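PDB 3GT5: N-acetylglucosamine 2-epimerase, which probably isomerises or epimerises a sugar, with the N-acylglucosamine 2-epimerase fold. Local coordinates for residues A[252-257]-A[320-325]. Sequence-based numbering, arbitrary orientation.
Sequences EWAKLL and ALLATR
L321 and K255 meet across two neighbouring helices where flat groups play little part: the indole of W253 packs among helices 172-189 and 192-211, on M176 and I205, receiving CD1 of L256 over one face, 3.9 Å above its plane toward the rim, while its NE1 is hydrogen-bonded to Q172. The carbonyl of A320 is approached on opposite faces by T324 N and by T324 OG1, which donates a 2.9 Å hydrogen bond to A320 O from 31° off the carbonyl plane.

The contact itself illustrates how helices can touch through methyl groups laid against a backbone carbonyl and the first carbons of a long side chain. One branch of L321, CD1, does the work, resting 3.8 Å from K255 O and 3.9 Å from K255 CG. With CG of K255 swung anti to its own backbone nitrogen (chi1 -176°), the aliphatic root of the lysine is offered to the leucine; a bend at chi3 (71°) then carries the ammonium off to a salt bridge with E314. Alongside, A254 CB and L322 CD1 approach loosely at 4.4 Å, and L322 also packs on Y331. A salt bridge from R325 to D261 ties the same two helices together.

Helices 247-263 and 309-326, with helix 269-284 and two strands between them in sequence, are consistent with successive inner helices of the (alpha/alpha)6 barrel characteristic of this epimerase family.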
ATOM      1  N   GLU A 252       7.000  -5.952   1.355  1.00 14.71           N
ATOM      2  CA  GLU A 252       5.543  -5.916   1.185  1.00 15.50           C
ATOM      3  C   GLU A 252       5.048  -7.199   0.557  1.00 15.36           C
ATOM      4  O   GLU A 252       4.019  -7.737   0.979  1.00 14.28           O
ATOM      5  CB  GLU A 252       5.145  -4.723   0.337  1.00 15.43           C
ATOM      6  CG  GLU A 252       3.650  -4.491   0.189  1.00 19.75           C
ATOM      7  CD  GLU A 252       3.270  -3.073  -0.258  1.00 22.33           C
ATOM      8  OE1 GLU A 252       4.147  -2.184  -0.537  1.00 25.93           O
ATOM      9  OE2 GLU A 252       2.049  -2.800  -0.360  1.00 28.35           O
ATOM     10  N   TRP A 253       5.741  -7.698  -0.457  1.00 15.52           N
ATOM     11  CA  TRP A 253       5.371  -9.011  -1.023  1.00 15.49           C
ATOM     12  C   TRP A 253       5.517 -10.142   0.007  1.00 15.75           C
ATOM     13  O   TRP A 253       4.689 -11.071   0.056  1.00 16.19           O
ATOM     14  CB  TRP A 253       6.205  -9.316  -2.266  1.00 16.20           C
ATOM     15  CG  TRP A 253       5.599  -8.857  -3.529  1.00 15.93           C
ATOM     16  CD1 TRP A 253       6.069  -7.890  -4.378  1.00 16.76           C
ATOM     17  CD2 TRP A 253       4.376  -9.332  -4.100  1.00 15.98           C
ATOM     18  NE1 TRP A 253       5.217  -7.734  -5.434  1.00 19.18           N
ATOM     19  CE2 TRP A 253       4.181  -8.627  -5.307  1.00 15.83           C
ATOM     20  CE3 TRP A 253       3.425 -10.296  -3.703  1.00 16.43           C
ATOM     21  CZ2 TRP A 253       3.050  -8.829  -6.139  1.00 15.24           C
ATOM     22  CZ3 TRP A 253       2.309 -10.504  -4.537  1.00 17.15           C
ATOM     23  CH2 TRP A 253       2.151  -9.795  -5.741  1.00 15.82           C
ATOM     24  N   ALA A 254       6.578 -10.107   0.814  1.00 15.26           N
ATOM     25  CA  ALA A 254       6.765 -11.109   1.850  1.00 15.38           C
ATOM     26  C   ALA A 254       5.543 -11.144   2.780  1.00 16.01           C
ATOM     27  O   ALA A 254       5.034 -12.236   3.128  1.00 16.28           O
ATOM     28  CB  ALA A 254       8.038 -10.878   2.642  1.00 14.72           C
ATOM     29  N   LYS A 255       5.050  -9.970   3.145  1.00 16.41           N
ATOM     30  CA  LYS A 255       3.835  -9.848   3.954  1.00 16.31           C
ATOM     31  C   LYS A 255       2.613 -10.435   3.237  1.00 14.81           C
ATOM     32  O   LYS A 255       1.838 -11.218   3.820  1.00 16.13           O
ATOM     33  CB  LYS A 255       3.610  -8.385   4.307  1.00 16.78           C
ATOM     34  CG  LYS A 255       2.415  -8.100   5.243  1.00 18.81           C
ATOM     35  CD  LYS A 255       1.912  -6.657   5.172  1.00 22.49           C
ATOM     36  CE  LYS A 255       1.207  -6.362   3.883  1.00 22.70           C
ATOM     37  NZ  LYS A 255       1.020  -4.949   3.728  1.00 26.24           N
ATOM     38  N   LEU A 256       2.424 -10.056   1.980  1.00 14.53           N
ATOM     39  CA  LEU A 256       1.286 -10.578   1.224  1.00 15.59           C
ATOM     40  C   LEU A 256       1.340 -12.098   1.070  1.00 15.64           C
ATOM     41  O   LEU A 256       0.294 -12.778   1.157  1.00 15.71           O
ATOM     42  CB  LEU A 256       1.192  -9.910  -0.147  1.00 15.96           C
ATOM     43  CG  LEU A 256       0.896  -8.423  -0.160  1.00 16.59           C
ATOM     44  CD1 LEU A 256       0.964  -7.982  -1.632  1.00 18.11           C
ATOM     45  CD2 LEU A 256      -0.485  -8.000   0.513  1.00 17.87           C
ATOM     46  N   LEU A 257       2.530 -12.664   0.853  1.00 15.25           N
ATOM     47  CA  LEU A 257       2.681 -14.126   0.759  1.00 15.02           C
ATOM     48  C   LEU A 257       2.338 -14.801   2.093  1.00 16.17           C
ATOM     49  O   LEU A 257       1.784 -15.925   2.114  1.00 16.15           O
ATOM     50  CB  LEU A 257       4.117 -14.499   0.377  1.00 14.70           C
ATOM     51  CG  LEU A 257       4.572 -14.050  -0.992  1.00 15.19           C
ATOM     52  CD1 LEU A 257       6.068 -14.416  -1.232  1.00 17.44           C
ATOM     53  CD2 LEU A 257       3.708 -14.661  -2.108  1.00 17.57           C
ATOM     54  N   ALA A 320       7.117  -9.341  11.508  1.00 17.99           N
ATOM     55  CA  ALA A 320       6.217  -9.927  12.508  1.00 19.11           C
ATOM     56  C   ALA A 320       5.548 -11.217  11.965  1.00 19.64           C
ATOM     57  O   ALA A 320       5.491 -12.256  12.668  1.00 19.03           O
ATOM     58  CB  ALA A 320       5.156  -8.847  12.993  1.00 18.62           C
ATOM     59  N   LEU A 321       5.016 -11.152  10.729  1.00 19.73           N
ATOM     60  CA  LEU A 321       4.417 -12.345  10.118  1.00 19.38           C
ATOM     61  C   LEU A 321       5.440 -13.509   9.930  1.00 19.88           C
ATOM     62  O   LEU A 321       5.112 -14.654  10.208  1.00 20.00           O
ATOM     63  CB  LEU A 321       3.665 -12.005   8.823  1.00 19.76           C
ATOM     64  CG  LEU A 321       2.438 -11.078   8.920  1.00 22.60           C
ATOM     65  CD1 LEU A 321       1.622 -11.054   7.628  1.00 23.34           C
ATOM     66  CD2 LEU A 321       1.566 -11.472  10.021  1.00 24.79           C
ATOM     67  N   LEU A 322       6.662 -13.190   9.501  1.00 18.38           N
ATOM     68  CA  LEU A 322       7.716 -14.172   9.279  1.00 20.24           C
ATOM     69  C   LEU A 322       8.133 -14.783  10.599  1.00 20.48           C
ATOM     70  O   LEU A 322       8.293 -15.988  10.668  1.00 21.57           O
ATOM     71  CB  LEU A 322       8.924 -13.532   8.618  1.00 20.57           C
ATOM     72  CG  LEU A 322       8.678 -13.271   7.123  1.00 21.24           C
ATOM     73  CD1 LEU A 322       9.585 -12.176   6.553  1.00 20.16           C
ATOM     74  CD2 LEU A 322       8.877 -14.606   6.394  1.00 22.40           C
ATOM     75  N   ALA A 323       8.278 -13.951  11.621  1.00 20.59           N
ATOM     76  CA  ALA A 323       8.608 -14.423  12.987  1.00 21.98           C
ATOM     77  C   ALA A 323       7.575 -15.405  13.523  1.00 23.11           C
ATOM     78  O   ALA A 323       7.950 -16.465  14.086  1.00 25.71           O
ATOM     79  CB  ALA A 323       8.793 -13.225  13.965  1.00 20.76           C
ATOM     80  N   THR A 324       6.291 -15.099  13.362  1.00 23.95           N
ATOM     81  CA  THR A 324       5.227 -15.910  13.940  1.00 25.97           C
ATOM     82  C   THR A 324       5.078 -17.238  13.208  1.00 26.24           C
ATOM     83  O   THR A 324       4.927 -18.285  13.830  1.00 26.35           O
ATOM     84  CB  THR A 324       3.886 -15.159  13.933  1.00 25.44           C
ATOM     85  OG1 THR A 324       4.057 -13.905  14.601  1.00 28.06           O
ATOM     86  CG2 THR A 324       2.824 -15.989  14.686  1.00 27.75           C
ATOM     87  N   ARG A 325       5.186 -17.197  11.882  1.00 26.60           N
ATOM     88  CA  ARG A 325       5.107 -18.415  11.082  1.00 26.62           C
ATOM     89  C   ARG A 325       6.339 -19.319  11.211  1.00 26.58           C
ATOM     90  O   ARG A 325       6.216 -20.556  11.334  1.00 27.22           O
ATOM     91  CB  ARG A 325       4.904 -18.033   9.610  1.00 25.90           C
ATOM     92  CG  ARG A 325       4.701 -19.190   8.656  1.00 28.65           C
ATOM     93  CD  ARG A 325       3.587 -20.141   9.110  1.00 32.57           C
ATOM     94  NE  ARG A 325       3.063 -20.949   8.013  1.00 33.65           N
ATOM     95  CZ  ARG A 325       3.637 -22.037   7.499  1.00 40.41           C
ATOM     96  NH1 ARG A 325       4.804 -22.497   7.964  1.00 43.32           N
ATOM     97  NH2 ARG A 325       3.030 -22.675   6.494  1.00 39.75           N
TER